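Local atomic coordinates of putative surface anchored protein (Clostridium perfringens B, PDB entry 4NI6), a protein that probably serves as a surface adhesin of the bacterial cell, its repeated Ig-like domains forming a shaft stabilised by self-generated internal Thr-Gln ester cross-links. Residues Asn45-Thr51 with Lys69-Ala75; Phe101-Val107 with Lys122-Glu128. All blocks are in the same frame, centred on the assembly; numbering follows the deposited sequence. Where two conformers were deposited one is given.

Contact 1: residues Asn45-Thr51 with Lys69-Ala75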
ATOM      1  N   ASN A  45     -16.295 -10.338   7.831  1.00 10.24           N
ATOM      2  CA  ASN A  45     -15.877 -11.702   8.066  1.00 10.37           C
ATOM      3  C   ASN A  45     -15.370 -12.414   6.844  1.00 10.00           C
ATOM      4  O   ASN A  45     -15.005 -13.587   6.923  1.00 10.35           O
ATOM      5  CB  ASN A  45     -16.955 -12.503   8.799  1.00 10.56           C
ATOM      6  CG  ASN A  45     -17.405 -11.799  10.046  1.00  9.85           C
ATOM      7  OD1 ASN A  45     -16.589 -11.431  10.890  1.00 10.14           O
ATOM      8  ND2 ASN A  45     -18.714 -11.564  10.156  1.00 13.36           N
ATOM      9  N   GLU A  46     -15.325 -11.723   5.711  1.00 10.10           N
ATOM     10  CA  GLU A  46     -14.855 -12.312   4.473  1.00  9.47           C
ATOM     11  C   GLU A  46     -13.332 -12.143   4.314  1.00  9.49           C
ATOM     12  O   GLU A  46     -12.768 -11.077   4.662  1.00  9.69           O
ATOM     13  CB  GLU A  46     -15.565 -11.684   3.255  1.00 10.24           C
ATOM     14  CG  GLU A  46     -17.006 -12.127   3.102  1.00 10.65           C
ATOM     15  CD  GLU A  46     -17.152 -13.590   2.768  1.00 11.83           C
ATOM     16  OE1 GLU A  46     -16.334 -14.219   2.078  1.00 11.93           O
ATOM     17  OE2 GLU A  46     -18.284 -14.026   2.945  1.00 20.68           O
ATOM     18  N   LYS A  47     -12.700 -13.137   3.705  1.00  9.10           N
ATOM     19  CA  LYS A  47     -11.256 -13.083   3.404  0.50  9.86           C
ATOM     20  C   LYS A  47     -11.001 -12.384   2.078  1.00  9.68           C
ATOM     21  O   LYS A  47     -11.786 -12.536   1.103  1.00  9.58           O
ATOM     22  CB  LYS A  47     -10.689 -14.499   3.319  0.50 11.25           C
ATOM     23  CG  LYS A  47     -10.666 -15.236   4.643  0.50 11.24           C
ATOM     24  CD  LYS A  47      -9.823 -16.503   4.634  0.50 19.19           C
ATOM     25  CE  LYS A  47     -10.341 -17.536   3.641  0.50 26.64           C
ATOM     26  NZ  LYS A  47      -9.740 -18.884   3.857  0.50 32.27           N
ATOM     27  N   TYR A  48      -9.877 -11.658   2.041  1.00  9.29           N
ATOM     28  CA  TYR A  48      -9.396 -10.932   0.855  1.00  8.64           C
ATOM     29  C   TYR A  48      -7.929 -11.240   0.629  1.00  9.16           C
ATOM     30  O   TYR A  48      -7.201 -11.460   1.595  1.00 10.28           O
ATOM     31  CB  TYR A  48      -9.550  -9.411   1.025  1.00  9.80           C
ATOM     32  CG  TYR A  48     -10.994  -8.951   1.056  1.00  9.79           C
ATOM     33  CD1 TYR A  48     -11.783  -9.128   2.204  1.00  9.59           C
ATOM     34  CD2 TYR A  48     -11.536  -8.281  -0.021  1.00  9.59           C
ATOM     35  CE1 TYR A  48     -13.133  -8.765   2.215  1.00  9.35           C
ATOM     36  CE2 TYR A  48     -12.877  -7.930  -0.033  1.00 10.29           C
ATOM     37  CZ  TYR A  48     -13.648  -8.140   1.105  1.00 10.06           C
ATOM     38  OH  TYR A  48     -15.011  -7.843   1.120  1.00 12.13           O
ATOM     39  N   ASN A  49      -7.552 -11.350  -0.638  1.00  9.42           N
ATOM     40  CA  ASN A  49      -6.150 -11.356  -1.017  1.00  9.76           C
ATOM     41  C   ASN A  49      -5.710  -9.890  -1.112  1.00 10.42           C
ATOM     42  O   ASN A  49      -6.188  -9.151  -1.972  1.00 11.65           O
ATOM     43  CB  ASN A  49      -6.002 -11.965  -2.420  1.00 11.19           C
ATOM     44  CG  ASN A  49      -6.828 -13.252  -2.663  1.00 14.00           C
ATOM     45  OD1 ASN A  49      -7.550 -13.379  -3.680  1.00 20.15           O
ATOM     46  ND2 ASN A  49      -6.632 -14.247  -1.831  1.00 12.46           N
ATOM     47  N   LEU A  50      -4.747  -9.482  -0.272  1.00  9.62           N
ATOM     48  CA  LEU A  50      -4.235  -8.104  -0.276  1.00  8.97           C
ATOM     49  C   LEU A  50      -2.872  -8.095  -0.944  1.00  9.09           C
ATOM     50  O   LEU A  50      -1.937  -8.730  -0.433  1.00  9.78           O
ATOM     51  CB  LEU A  50      -4.143  -7.583   1.153  1.00 10.09           C
ATOM     52  CG  LEU A  50      -3.596  -6.147   1.255  1.00  9.60           C
ATOM     53  CD1 LEU A  50      -4.544  -5.138   0.632  1.00 10.52           C
ATOM     54  CD2 LEU A  50      -3.272  -5.761   2.689  1.00 11.62           C
ATOM     55  N   THR A  51      -2.792  -7.449  -2.087  1.00  9.21           N
ATOM     56  CA  THR A  51      -1.482  -7.267  -2.757  1.00  8.83           C
ATOM     57  C   THR A  51      -1.031  -5.830  -2.640  1.00  8.26           C
ATOM     58  O   THR A  51      -1.702  -4.907  -3.062  1.00  9.30           O
ATOM     59  CB  THR A  51      -1.569  -7.624  -4.247  1.00 10.16           C
ATOM     60  OG1 THR A  51      -1.923  -9.002  -4.381  1.00 10.75           O
ATOM     61  CG2 THR A  51      -0.210  -7.369  -4.959  1.00 11.46           C
ATOM     62  N   LYS A  69       4.062  -7.776  -2.410  1.00 10.60           N
ATOM     63  CA  LYS A  69       3.752  -8.732  -1.360  1.00 10.66           C
ATOM     64  C   LYS A  69       2.276  -8.990  -1.346  1.00  9.26           C
ATOM     65  O   LYS A  69       1.494  -8.046  -1.408  1.00 10.25           O
ATOM     66  CB  LYS A  69       4.161  -8.186   0.002  1.00 13.41           C
ATOM     67  CG  LYS A  69       4.015  -9.212   1.099  1.00 18.48           C
ATOM     68  CD  LYS A  69       4.691  -8.754   2.373  1.00 22.22           C
ATOM     69  CE  LYS A  69       4.169  -9.511   3.582  1.00 30.63           C
ATOM     70  NZ  LYS A  69       4.498 -10.961   3.530  1.00 33.91           N
ATOM     71  N   THR A  70       1.912 -10.264  -1.254  1.00  9.88           N
ATOM     72  CA  THR A  70       0.494 -10.634  -1.104  1.00  9.92           C
ATOM     73  C   THR A  70       0.300 -11.439   0.178  1.00  9.74           C
ATOM     74  O   THR A  70       1.043 -12.393   0.447  1.00 10.54           O
ATOM     75  CB  THR A  70      -0.019 -11.397  -2.344  1.00  9.63           C
ATOM     76  OG1 THR A  70       0.123 -10.558  -3.488  1.00 10.05           O
ATOM     77  CG2 THR A  70      -1.486 -11.779  -2.197  1.00 10.96           C
ATOM     78  N   THR A  71      -0.727 -11.084   0.960  0.50  8.84           N
ATOM     79  CA  THR A  71      -1.090 -11.839   2.166  0.50  9.41           C
ATOM     80  C   THR A  71      -2.614 -11.995   2.166  0.50 10.24           C
ATOM     81  O   THR A  71      -3.325 -11.219   1.520  0.50 11.59           O
ATOM     82  CB  THR A  71      -0.665 -11.111   3.472  0.50  9.55           C
ATOM     83  OG1 THR A  71      -1.247  -9.807   3.496  0.50  9.06           O
ATOM     84  CG2 THR A  71       0.849 -11.012   3.602  0.50  9.03           C
ATOM     85  N   GLU A  72      -3.113 -13.008   2.870  1.00  9.40           N
ATOM     86  CA  GLU A  72      -4.550 -13.128   3.107  0.50 10.63           C
ATOM     87  C   GLU A  72      -4.939 -12.369   4.359  1.00 10.87           C
ATOM     88  O   GLU A  72      -4.246 -12.429   5.389  1.00 14.62           O
ATOM     89  CB  GLU A  72      -4.978 -14.593   3.256  0.50 15.44           C
ATOM     90  CG  GLU A  72      -4.708 -15.448   2.039  0.50 19.23           C
ATOM     91  CD  GLU A  72      -5.876 -15.541   1.083  0.50 25.96           C
ATOM     92  OE1 GLU A  72      -6.369 -14.486   0.627  0.50 28.06           O
ATOM     93  OE2 GLU A  72      -6.138 -16.667   0.621  0.50 33.23           O
ATOM     94  N   VAL A  73      -5.951 -11.525   4.209  1.00  9.77           N
ATOM     95  CA  VAL A  73      -6.470 -10.713   5.301  1.00 10.08           C
ATOM     96  C   VAL A  73      -7.986 -10.968   5.402  1.00  9.28           C
ATOM     97  O   VAL A  73      -8.576 -11.494   4.476  1.00 11.44           O
ATOM     98  CB  VAL A  73      -6.172  -9.193   5.076  1.00  9.51           C
ATOM     99  CG1 VAL A  73      -4.657  -8.905   5.086  1.00 11.65           C
ATOM    100  CG2 VAL A  73      -6.806  -8.704   3.773  1.00 11.47           C
ATOM    101  N   THR A  74      -8.584 -10.559   6.501  1.00  9.20           N
ATOM    102  CA  THR A  74     -10.020 -10.758   6.668  1.00  9.65           C
ATOM    103  C   THR A  74     -10.608  -9.441   7.127  1.00 10.76           C
ATOM    104  O   THR A  74     -10.106  -8.820   8.089  1.00 10.00           O
ATOM    105  CB  THR A  74     -10.313 -11.893   7.684  1.00 10.70           C
ATOM    106  OG1 THR A  74      -9.592 -13.067   7.314  1.00 12.77           O
ATOM    107  CG2 THR A  74     -11.814 -12.229   7.743  1.00 10.13           C
ATOM    108  N   ALA A  75     -11.775  -9.090   6.565  1.00  9.70           N
ATOM    109  CA  ALA A  75     -12.490  -7.914   7.021  1.00 10.58           C
ATOM    110  C   ALA A  75     -13.179  -8.255   8.342  1.00  9.33           C
ATOM    111  O   ALA A  75     -13.788  -9.350   8.477  1.00 10.76           O
ATOM    112  CB  ALA A  75     -13.504  -7.422   5.984  1.00 11.37           C
TER
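Tyr48 and Leu50 face Val73 and Thr71 across an antiparallel beta hairpin, strands 47-57 and 63-74, in one sheet of an Ig-like fold. Tyr48 with Val73 and Leu50 with Thr71 are hydrogen-bonded pairs, each closed by two N-H···O bonds; Val73 N to Tyr48 O measures 2.9 Å. The pairing runs on beyond the strand ends, where Ala75 N donates to Glu46 O. Asn45 N adds a more bent bond to Ala75 O, 137° at the hydrogen, arriving from above the carbonyl plane. CA-H···O contacts run alongside, Glu72 CA to Tyr48 O between the two pairs and Thr70 CA to Leu50 O (3.2 Å) beyond them.

The apolar contacts lie on the face of Tyr48, Leu50 and Val73, where Leu50 and Val73 also meet Leu85 and Trp83 of strand 81-90. Val73 CG2 is the shared point, 3.9 Å from both Tyr48 CB and Leu50 CB. With Tyr48 CG set beside its own backbone N (chi1 -68°), the ring lies near Ala75, whose CB is 4.0 Å from Tyr48 CE1. The Tyr48 hydroxyl bonds to Gln123 OE1 and Val43 N, so two partners fix the far end of this buried ring.

Polar side chains occupy the other face. The Asn49 amide and Glu72 carboxylate run side by side, their planes 28° apart, but the bond between them is suspiciously short and Glu72 has a second conformer, so it is doubtful. Lys47 lays its CG against Thr74 OG1. At the far end, Thr51 OG1 and Thr70 OG1 share a hydrogen bond of 2.7 Å.

Contact 2: residues Phe101-Val107 with Lys122-Glu128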
ATOM      1  N   PHE A 101       1.080   1.032  -3.610  1.00  8.57           N
ATOM      2  CA  PHE A 101      -0.234   0.673  -4.149  1.00  9.12           C
ATOM      3  C   PHE A 101      -0.797  -0.504  -3.332  1.00  8.63           C
ATOM      4  O   PHE A 101      -0.051  -1.390  -2.908  1.00  9.76           O
ATOM      5  CB  PHE A 101      -0.052   0.207  -5.568  1.00  9.61           C
ATOM      6  CG  PHE A 101       0.155   1.290  -6.593  1.00  9.99           C
ATOM      7  CD1 PHE A 101       0.290   2.630  -6.254  1.00  9.99           C
ATOM      8  CD2 PHE A 101       0.238   0.935  -7.937  1.00 11.23           C
ATOM      9  CE1 PHE A 101       0.497   3.599  -7.223  1.00 11.27           C
ATOM     10  CE2 PHE A 101       0.433   1.902  -8.921  1.00 12.83           C
ATOM     11  CZ  PHE A 101       0.575   3.232  -8.562  1.00 12.67           C
ATOM     12  N   GLU A 102      -2.137  -0.566  -3.186  1.00  9.41           N
ATOM     13  CA  GLU A 102      -2.804  -1.697  -2.508  1.00  9.69           C
ATOM     14  C   GLU A 102      -4.041  -2.121  -3.294  1.00 10.14           C
ATOM     15  O   GLU A 102      -4.731  -1.275  -3.858  1.00 11.37           O
ATOM     16  CB  GLU A 102      -3.267  -1.281  -1.120  1.00  9.74           C
ATOM     17  CG  GLU A 102      -2.162  -0.984  -0.129  1.00  9.16           C
ATOM     18  CD  GLU A 102      -1.392  -2.196   0.398  1.00  9.34           C
ATOM     19  OE1 GLU A 102      -0.427  -1.980   1.194  1.00 10.31           O
ATOM     20  OE2 GLU A 102      -1.609  -3.329  -0.051  1.00  9.44           O
ATOM     21  N   ASN A 103      -4.215  -3.429  -3.400  1.00  9.15           N
ATOM     22  CA  ASN A 103      -5.352  -4.024  -4.088  1.00 10.08           C
ATOM     23  C   ASN A 103      -5.875  -5.157  -3.220  1.00 10.30           C
ATOM     24  O   ASN A 103      -5.176  -6.131  -2.946  1.00 11.79           O
ATOM     25  CB  ASN A 103      -4.864  -4.568  -5.393  1.00 12.26           C
ATOM     26  CG  ASN A 103      -5.983  -5.075  -6.267  1.00 18.49           C
ATOM     27  OD1 ASN A 103      -6.436  -4.390  -7.178  1.00 30.18           O
ATOM     28  ND2 ASN A 103      -6.461  -6.272  -5.969  1.00 24.58           N
ATOM     29  N   ALA A 104      -7.155  -5.058  -2.849  1.00 10.46           N
ATOM     30  CA  ALA A 104      -7.821  -6.111  -2.051  1.00 10.18           C
ATOM     31  C   ALA A 104      -8.880  -6.777  -2.925  1.00  9.59           C
ATOM     32  O   ALA A 104      -9.767  -6.108  -3.448  1.00 11.70           O
ATOM     33  CB  ALA A 104      -8.513  -5.508  -0.841  1.00 11.20           C
ATOM     34  N   GLU A 105      -8.748  -8.077  -3.097  1.00  9.56           N
ATOM     35  CA  GLU A 105      -9.698  -8.838  -3.897  1.00 10.01           C
ATOM     36  C   GLU A 105     -10.316  -9.931  -3.020  1.00  9.89           C
ATOM     37  O   GLU A 105      -9.605 -10.756  -2.450  1.00 10.24           O
ATOM     38  CB  GLU A 105      -8.975  -9.502  -5.062  1.00 11.09           C
ATOM     39  CG  GLU A 105      -9.874 -10.395  -5.925  1.00 12.60           C
ATOM     40  CD  GLU A 105      -9.064 -11.310  -6.814  1.00 14.00           C
ATOM     41  OE1 GLU A 105      -8.151 -12.011  -6.315  1.00 16.61           O
ATOM     42  OE2 GLU A 105      -9.334 -11.316  -8.024  1.00 25.83           O
ATOM     43  N   SER A 106     -11.647 -10.019  -2.968  1.00  9.85           N
ATOM     44  CA  SER A 106     -12.239 -11.050  -2.104  1.00 10.66           C
ATOM     45  C   SER A 106     -11.888 -12.446  -2.609  1.00  9.75           C
ATOM     46  O   SER A 106     -11.751 -12.665  -3.821  1.00 10.71           O
ATOM     47  CB  SER A 106     -13.748 -10.860  -1.964  1.00 10.57           C
ATOM     48  OG  SER A 106     -14.434 -11.027  -3.210  1.00 12.09           O
ATOM     49  N   VAL A 107     -11.787 -13.400  -1.673  1.00 10.17           N
ATOM     50  CA  VAL A 107     -11.543 -14.783  -2.020  1.00 10.86           C
ATOM     51  C   VAL A 107     -12.788 -15.425  -2.664  1.00 11.30           C
ATOM     52  O   VAL A 107     -12.678 -16.176  -3.638  1.00 13.80           O
ATOM     53  CB  VAL A 107     -11.108 -15.593  -0.782  1.00 10.70           C
ATOM     54  CG1 VAL A 107     -11.025 -17.083  -1.094  1.00 11.77           C
ATOM     55  CG2 VAL A 107      -9.755 -15.082  -0.271  1.00 10.98           C
ATOM     56  N   LYS A 122     -15.702 -11.397  -7.816  0.50 15.74           N
ATOM     57  CA  LYS A 122     -15.016 -11.026  -6.569  0.50 15.82           C
ATOM     58  C   LYS A 122     -15.077  -9.495  -6.377  0.50 13.81           C
ATOM     59  O   LYS A 122     -15.036  -8.739  -7.355  0.50 16.93           O
ATOM     60  CB  LYS A 122     -13.544 -11.512  -6.585  0.50 15.37           C
ATOM     61  CG  LYS A 122     -13.329 -13.027  -6.739  0.50 11.90           C
ATOM     62  CD  LYS A 122     -11.858 -13.407  -7.000  0.50 14.76           C
ATOM     63  CE  LYS A 122     -11.688 -14.885  -7.374  0.50 15.95           C
ATOM     64  NZ  LYS A 122     -10.289 -15.350  -7.623  0.50 16.84           N
ATOM     65  N   GLN A 123     -15.286  -9.051  -5.139  1.00 13.21           N
ATOM     66  CA  GLN A 123     -15.202  -7.630  -4.807  1.00 13.94           C
ATOM     67  C   GLN A 123     -13.737  -7.192  -4.860  1.00 12.01           C
ATOM     68  O   GLN A 123     -12.896  -7.798  -4.198  1.00 14.64           O
ATOM     69  CB  GLN A 123     -15.729  -7.370  -3.398  1.00 13.82           C
ATOM     70  CG  GLN A 123     -15.758  -5.877  -3.096  1.00 15.76           C
ATOM     71  CD  GLN A 123     -16.229  -5.567  -1.703  1.00 13.65           C
ATOM     72  OE1 GLN A 123     -16.071  -6.358  -0.786  1.00 16.52           O
ATOM     73  NE2 GLN A 123     -16.752  -4.380  -1.526  1.00 14.88           N
ATOM     74  N   VAL A 124     -13.434  -6.186  -5.672  1.00 13.09           N
ATOM     75  CA  VAL A 124     -12.065  -5.627  -5.759  1.00 12.85           C
ATOM     76  C   VAL A 124     -12.185  -4.198  -5.308  1.00 13.91           C
ATOM     77  O   VAL A 124     -12.948  -3.416  -5.861  1.00 15.74           O
ATOM     78  CB  VAL A 124     -11.554  -5.705  -7.210  1.00 16.54           C
ATOM     79  CG1 VAL A 124     -10.256  -4.916  -7.348  1.00 19.65           C
ATOM     80  CG2 VAL A 124     -11.338  -7.159  -7.610  1.00 20.48           C
ATOM     81  N   VAL A 125     -11.334  -3.834  -4.353  1.00 13.93           N
ATOM     82  CA  VAL A 125     -11.241  -2.464  -3.878  1.00 13.71           C
ATOM     83  C   VAL A 125      -9.752  -2.132  -3.812  1.00 13.42           C
ATOM     84  O   VAL A 125      -8.934  -2.905  -3.300  1.00 15.86           O
ATOM     85  CB  VAL A 125     -11.885  -2.321  -2.486  1.00 15.65           C
ATOM     86  CG1 VAL A 125     -11.919  -0.874  -2.047  1.00 17.52           C
ATOM     87  CG2 VAL A 125     -13.321  -2.865  -2.521  1.00 19.24           C
ATOM     88  N   LYS A 126      -9.389  -1.016  -4.418  1.00 14.13           N
ATOM     89  CA  LYS A 126      -7.978  -0.721  -4.573  1.00 15.49           C
ATOM     90  C   LYS A 126      -7.651   0.731  -4.295  1.00 12.38           C
ATOM     91  O   LYS A 126      -8.532   1.581  -4.269  1.00 13.85           O
ATOM     92  CB  LYS A 126      -7.540  -1.129  -5.956  1.00 18.68           C
ATOM     93  CG  LYS A 126      -8.092  -0.266  -7.062  1.00 24.12           C
ATOM     94  CD  LYS A 126      -7.895  -0.937  -8.411  1.00 39.88           C
ATOM     95  CE  LYS A 126      -8.494  -2.331  -8.419  1.00 46.32           C
ATOM     96  NZ  LYS A 126      -8.026  -3.142  -9.578  1.00 69.07           N
ATOM     97  N   HIS A 127      -6.376   1.000  -4.045  1.00 10.96           N
ATOM     98  CA  HIS A 127      -5.890   2.370  -3.928  1.00 11.56           C
ATOM     99  C   HIS A 127      -4.504   2.435  -4.525  1.00 12.10           C
ATOM    100  O   HIS A 127      -3.529   1.941  -3.939  1.00 12.39           O
ATOM    101  CB  HIS A 127      -5.861   2.794  -2.473  1.00 13.00           C
ATOM    102  CG  HIS A 127      -5.545   4.265  -2.275  1.00 12.21           C
ATOM    103  ND1 HIS A 127      -6.358   5.254  -2.662  1.00 17.18           N
ATOM    104  CD2 HIS A 127      -4.403   4.876  -1.803  1.00 11.29           C
ATOM    105  CE1 HIS A 127      -5.772   6.440  -2.446  1.00 15.18           C
ATOM    106  NE2 HIS A 127      -4.560   6.206  -1.932  1.00 12.96           N
ATOM    107  N   GLU A 128      -4.477   2.814  -5.792  1.00 12.80           N
ATOM    108  CA  GLU A 128      -3.275   2.781  -6.622  1.00 12.60           C
ATOM    109  C   GLU A 128      -3.035   4.166  -7.227  1.00 12.22           C
ATOM    110  O   GLU A 128      -3.150   4.360  -8.438  1.00 14.35           O
ATOM    111  CB  GLU A 128      -3.432   1.714  -7.716  1.00 18.21           C
ATOM    112  CG  GLU A 128      -3.713   0.323  -7.166  1.00 19.38           C
ATOM    113  CD  GLU A 128      -3.903  -0.724  -8.246  1.00 37.31           C
ATOM    114  OE1 GLU A 128      -4.385  -0.377  -9.344  1.00 54.69           O
ATOM    115  OE2 GLU A 128      -3.564  -1.897  -7.987  1.00 55.90           O
TER
HETATM  116  O   HOH W   1     -10.667 -16.843  -4.932  1.00 24.16           O
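Antiparallel strand pairing joins Phe101-Val107 to Lys122-Glu128 in the mixed sheet, strand 97-106 lying between strands 47-57 and 121-139. Glu102 with His127 and Ala104 with Val125 are hydrogen-bonded pairs, each with a bond in both directions; Ala104 N to Val125 O is 2.8 Å. Ser106 N donates to Gln123 O. Ser106 OG, turned between its backbone N and carbonyl carbon (chi1 64°), replaces Ser106 O as acceptor, a carbonyl buried here with no partner in the model: Gln123 N donates to OG at 2.9 Å, and the hydroxyl also bonds to Glu108 O. In this Ig-like fold the face carrying Glu102, Val125 and His127 meets strand 3-9 of the other sheet, through Leu3 and Thr5.

Asn103, Glu105, Val124 and Lys126 line the opposite face. Lys126 runs alongside Asn103, and its NZ makes a weak hydrogen bond to OD1, 3.1 Å. Glu105 CG packs on Val124 CG2, while its carboxylate lies across the Lys122 chain, OE2 4.2 Å from NZ and so beyond a salt bridge. At the other end Glu128 covers one face of the Phe101 ring in a CH-pi contact, its CB 3.8 Å from the ring centroid and 16° off the normal.

How the contacts relate
Both contacts pair strands of the same sheet, and strands 47-57 and 97-106 are neighbours in it, so the four segments form one continuous stretch of antiparallel sheet. Asn49 N bonds to Glu105 O where the two meet, and the Tyr48 side chain reaches past strand 97-106 to the second strand of contact 2. Neither contact is fully core: each has a buried side and a more exposed one. The inner side of contact 1 is mainly aromatic and aliphatic, against strand 81-90; that of contact 2 mixes Ala104 and Val125 with Glu102 and His127, near strand 3-9. Outside, both carry charged chains, but contact 1 adds a pair of threonine hydroxyls, and contact 2 a phenyl ring covered by Glu128.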